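3-hydroxy-3-methylglutaryl-CoA lyase (Acinetobacter baumannii, PDB 6NDS) is a TIM-barrel enzyme of the HMGL-like family that binds coenzyme A and a zinc ion. Local coordinates at residues A[110-115]-A[150-155]; A[115-120]-A[155-160]. One frame throughout, in Å; residues are numbered along the deposited sequence.

Contact 1: A[110-115]-A[150-155]; sequences VLSASQ and VATTFG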
# COMPACT_ATOMS: atom_id res chain seq x y z
N VAL A 110 -4.92 -22.82 14.44
CA VAL A 110 -4.47 -21.45 14.72
C VAL A 110 -4.24 -21.25 16.21
O VAL A 110 -5.12 -21.55 17.03
CB VAL A 110 -5.47 -20.41 14.19
CG1 VAL A 110 -4.99 -18.99 14.54
CG2 VAL A 110 -5.66 -20.54 12.69
N LEU A 111 -3.08 -20.70 16.56
CA LEU A 111 -2.87 -20.09 17.87
C LEU A 111 -2.02 -18.83 17.67
O LEU A 111 -1.47 -18.61 16.59
CB LEU A 111 -2.22 -21.07 18.86
CG LEU A 111 -0.69 -21.11 18.97
CD1 LEU A 111 -0.29 -21.97 20.17
CD2 LEU A 111 -0.04 -21.61 17.69
N SER A 112 -1.96 -17.99 18.70
CA SER A 112 -1.18 -16.75 18.64
C SER A 112 0.13 -16.89 19.39
O SER A 112 0.19 -17.55 20.43
CB SER A 112 -1.98 -15.58 19.22
OG SER A 112 -3.21 -15.43 18.53
N ALA A 113 1.20 -16.26 18.87
CA ALA A 113 2.46 -16.23 19.60
C ALA A 113 2.34 -15.39 20.87
O ALA A 113 3.15 -15.56 21.79
CB ALA A 113 3.58 -15.66 18.72
N SER A 114 1.39 -14.47 20.90
CA SER A 114 1.12 -13.65 22.08
C SER A 114 0.18 -14.40 23.01
O SER A 114 -0.93 -14.76 22.60
CB SER A 114 0.49 -12.33 21.66
OG SER A 114 -0.19 -11.73 22.75
N GLN A 115 0.62 -14.65 24.24
CA GLN A 115 -0.27 -15.28 25.22
C GLN A 115 -1.53 -14.44 25.42
O GLN A 115 -2.63 -14.99 25.52
CB GLN A 115 0.44 -15.48 26.55
CG GLN A 115 -0.34 -16.35 27.52
CD GLN A 115 -0.19 -17.82 27.23
OE1 GLN A 115 -0.73 -18.34 26.25
NE2 GLN A 115 0.56 -18.52 28.08
N VAL A 150 0.74 -19.54 13.07
CA VAL A 150 1.19 -18.75 14.21
C VAL A 150 0.72 -17.32 13.96
O VAL A 150 1.27 -16.63 13.10
CB VAL A 150 2.71 -18.81 14.39
CG1 VAL A 150 3.10 -18.08 15.68
CG2 VAL A 150 3.20 -20.25 14.40
N ALA A 151 -0.32 -16.90 14.69
CA ALA A 151 -0.80 -15.53 14.64
C ALA A 151 0.09 -14.62 15.49
O ALA A 151 0.93 -15.07 16.27
CB ALA A 151 -2.25 -15.44 15.10
N THR A 152 -0.09 -13.30 15.31
CA THR A 152 0.74 -12.25 15.91
C THR A 152 2.24 -12.57 15.81
O THR A 152 3.00 -12.30 16.74
CB THR A 152 0.33 -11.96 17.37
OG1 THR A 152 0.56 -13.09 18.21
CG2 THR A 152 -1.15 -11.58 17.45
N THR A 153 2.67 -13.12 14.67
CA THR A 153 4.08 -13.47 14.49
C THR A 153 4.96 -12.23 14.55
O THR A 153 6.09 -12.28 15.06
CB THR A 153 4.26 -14.19 13.14
OG1 THR A 153 3.82 -15.55 13.27
CG2 THR A 153 5.73 -14.18 12.69
N PHE A 154 4.46 -11.10 14.05
CA PHE A 154 5.28 -9.91 13.85
C PHE A 154 4.99 -8.81 14.86
O PHE A 154 5.44 -7.67 14.68
CB PHE A 154 5.07 -9.39 12.42
CG PHE A 154 5.35 -10.43 11.36
CD1 PHE A 154 6.63 -10.60 10.84
CD2 PHE A 154 4.34 -11.24 10.88
CE1 PHE A 154 6.89 -11.56 9.87
CE2 PHE A 154 4.59 -12.20 9.90
CZ PHE A 154 5.87 -12.35 9.40
N GLY A 155 4.27 -9.12 15.93
CA GLY A 155 3.87 -8.14 16.93
C GLY A 155 2.41 -8.36 17.30
O GLY A 155 1.65 -8.98 16.57

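Contact 2: A[115-120]-A[155-160]; sequences QTHNLA and GCPFEG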
# COMPACT_ATOMS: atom_id res chain seq x y z
N GLN A 115 0.62 -14.65 24.24
CA GLN A 115 -0.27 -15.28 25.22
C GLN A 115 -1.53 -14.44 25.42
O GLN A 115 -2.63 -14.99 25.52
CB GLN A 115 0.44 -15.48 26.55
CG GLN A 115 -0.34 -16.35 27.52
CD GLN A 115 -0.19 -17.82 27.23
OE1 GLN A 115 -0.73 -18.34 26.25
NE2 GLN A 115 0.56 -18.52 28.08
N THR A 116 -1.38 -13.11 25.49
CA THR A 116 -2.55 -12.26 25.72
C THR A 116 -3.54 -12.37 24.57
O THR A 116 -4.75 -12.48 24.78
CB THR A 116 -2.12 -10.80 25.89
OG1 THR A 116 -1.22 -10.68 27.00
CG2 THR A 116 -3.34 -9.93 26.12
N HIS A 117 -3.04 -12.33 23.33
CA HIS A 117 -3.94 -12.45 22.19
C HIS A 117 -4.56 -13.85 22.11
O HIS A 117 -5.73 -13.98 21.73
CB HIS A 117 -3.19 -12.12 20.90
CG HIS A 117 -4.07 -12.01 19.70
ND1 HIS A 117 -4.28 -13.06 18.83
CD2 HIS A 117 -4.81 -10.98 19.23
CE1 HIS A 117 -5.11 -12.69 17.88
NE2 HIS A 117 -5.44 -11.43 18.09
N ASN A 118 -3.80 -14.90 22.43
CA ASN A 118 -4.39 -16.23 22.40
C ASN A 118 -5.52 -16.36 23.42
O ASN A 118 -6.55 -16.97 23.14
CB ASN A 118 -3.32 -17.30 22.66
CG ASN A 118 -3.66 -18.62 21.97
OD1 ASN A 118 -3.69 -18.69 20.73
ND2 ASN A 118 -3.94 -19.65 22.75
N LEU A 119 -5.33 -15.78 24.61
CA LEU A 119 -6.40 -15.80 25.60
C LEU A 119 -7.60 -14.96 25.14
O LEU A 119 -8.75 -15.37 25.31
CB LEU A 119 -5.88 -15.29 26.94
CG LEU A 119 -4.95 -16.23 27.71
CD1 LEU A 119 -4.20 -15.48 28.80
CD2 LEU A 119 -5.74 -17.40 28.30
N ALA A 120 -7.35 -13.80 24.52
CA ALA A 120 -8.46 -12.96 24.07
C ALA A 120 -9.24 -13.61 22.94
O ALA A 120 -10.46 -13.44 22.86
CB ALA A 120 -7.93 -11.60 23.62
N GLY A 155 4.27 -9.12 15.93
CA GLY A 155 3.87 -8.14 16.93
C GLY A 155 2.41 -8.36 17.30
O GLY A 155 1.65 -8.98 16.57
N CYS A 156 2.03 -7.84 18.46
CA CYS A 156 0.72 -8.03 19.06
C CYS A 156 0.11 -6.69 19.43
O CYS A 156 0.80 -5.82 19.97
CB CYS A 156 0.85 -8.91 20.31
SG CYS A 156 -0.65 -9.02 21.31
N PRO A 157 -1.19 -6.49 19.15
CA PRO A 157 -1.83 -5.22 19.52
C PRO A 157 -1.95 -5.02 21.03
O PRO A 157 -2.19 -3.88 21.47
CB PRO A 157 -3.22 -5.33 18.87
CG PRO A 157 -3.48 -6.82 18.80
CD PRO A 157 -2.12 -7.43 18.51
N PHE A 158 -1.80 -6.07 21.83
CA PHE A 158 -1.82 -5.96 23.29
C PHE A 158 -0.43 -5.87 23.89
O PHE A 158 -0.16 -5.01 24.73
CB PHE A 158 -2.55 -7.15 23.92
CG PHE A 158 -3.97 -7.31 23.47
CD1 PHE A 158 -4.94 -6.40 23.86
CD2 PHE A 158 -4.35 -8.40 22.70
CE1 PHE A 158 -6.26 -6.56 23.47
CE2 PHE A 158 -5.67 -8.57 22.30
CZ PHE A 158 -6.63 -7.65 22.69
N GLU A 159 0.46 -6.78 23.49
CA GLU A 159 1.76 -6.93 24.11
C GLU A 159 2.85 -6.12 23.42
O GLU A 159 3.88 -5.82 24.05
CB GLU A 159 2.17 -8.41 24.14
CG GLU A 159 1.24 -9.29 25.00
CD GLU A 159 1.74 -10.72 25.19
OE1 GLU A 159 2.80 -11.06 24.62
OE2 GLU A 159 1.07 -11.50 25.91
N GLY A 160 2.65 -5.75 22.18
CA GLY A 160 3.67 -5.03 21.42
C GLY A 160 4.64 -5.99 20.75
O GLY A 160 4.21 -6.83 19.94
O HOH W 1 3.20 -13.81 25.01

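Contact 1: A[110-115]-A[150-155]
At the C-terminal ends of two neighbouring strands of the TIM barrel, L111 and S112 of strand 106-112 run in parallel register with V150 and A151 of strand 145-151. A151 N donates to L111 O at 2.8 Å, and A113 N to A151 O at 2.9 Å in an almost straight bond (177°). L111 and V150 share one face of the sheet, where both side chains pack on Y174 of helix 164-176. S112 and A151 share the other, with A151 CB 3.6 Å from S112 OG; that hydroxyl is itself bonded to H117.

Past the strands, T152 carries the contact. With chi1 at 65°, its OG1 is turned back over its own backbone and faces 110-115. It donates to A151 O over 2.8 Å and accepts from S114 N at 3.1 Å, the latter bond bent to 145°. A113 N and T152 OG1 approach A151 O from the same face of its carbonyl plane, both tilted out of it. S114 occupies the N-cap of helix 115-122, its own hydroxyl receiving H117 N. On the flank, V150 CG1 touches A113 CB at 3.9 Å, and A113 also packs on L170 of helix 164-176. In the type I turn T152-G155, T153 OG1 donates back to V150 O at 2.8 Å.

All the touching residues are buried, and a short relay of bonds runs among them: A113 N and T152 OG1 both give to A151 O, and S114 N gives to T152 OG1. Because T152 OG1 both gives and receives, the direction of its proton is fixed, and the pairing of the two strands is carried into the loops that follow them.

Contact 2: A[115-120]-A[155-160]
T116, in the first turn of helix 115-122, meets E159 of the loop that follows strand 145-151, a loop-to-helix contact on the C-terminal side of the TIM barrel. The tight part has an apolar half and a polar one. In the apolar half, T116 CG2 reaches F158 CB at 3.6 Å, and further along the ring F158 CE2 lies 4.0 Å from both H117 CD2 and A120 CB, with the side chains of H117 and F158 crossing at about a right angle. P311 of the second subunit also packs on F158. C156 SG accepts the backbone N-H groups of F158 and E159 and lies 4.0 Å from H117 CB.

In the polar half, T116 OG1 lies beside its own backbone N (chi1 -59°), which lets the hydroxyl and the amide converge on one oxygen. OG1 donates to the anti lone pair of E159 OE2 at 2.7 Å, whereas T116 N comes from above the carboxylate plane, 3.0 Å from that same OE2. Lying against the N-terminal end of helix 115-122, the carboxylate of E159 would probably gain from the helix dipole and the N-H groups there.

The solvent side is looser. Q115 and E159 are both partly exposed, and a water bridges them, accepting from Q115 N at 2.8 Å and donating to E159 OE1 at 2.8 Å.

How the contacts relate
Contacts 1 and 2 join the same two pieces of chain at successive levels, strand ends and then loop and helix start, with centres 7 Å apart and Q115 and G155 in common. Helix 115-122 is tied back to its own strand: S112 OG lies 2.6 Å from H117 ND1 and S112 N 2.8 Å from N118 OD1, both probable hydrogen bonds. S114 OG also packs 3.1 Å from C156 SG. Both contacts lie close to the coenzyme A pocket, the side chains of A151 and H117 each about 6 Å from the ligand. A citric acid, probably from crystallisation, is nearer, about 3 Å from the A151 side chain and about 4 Å from that of H117.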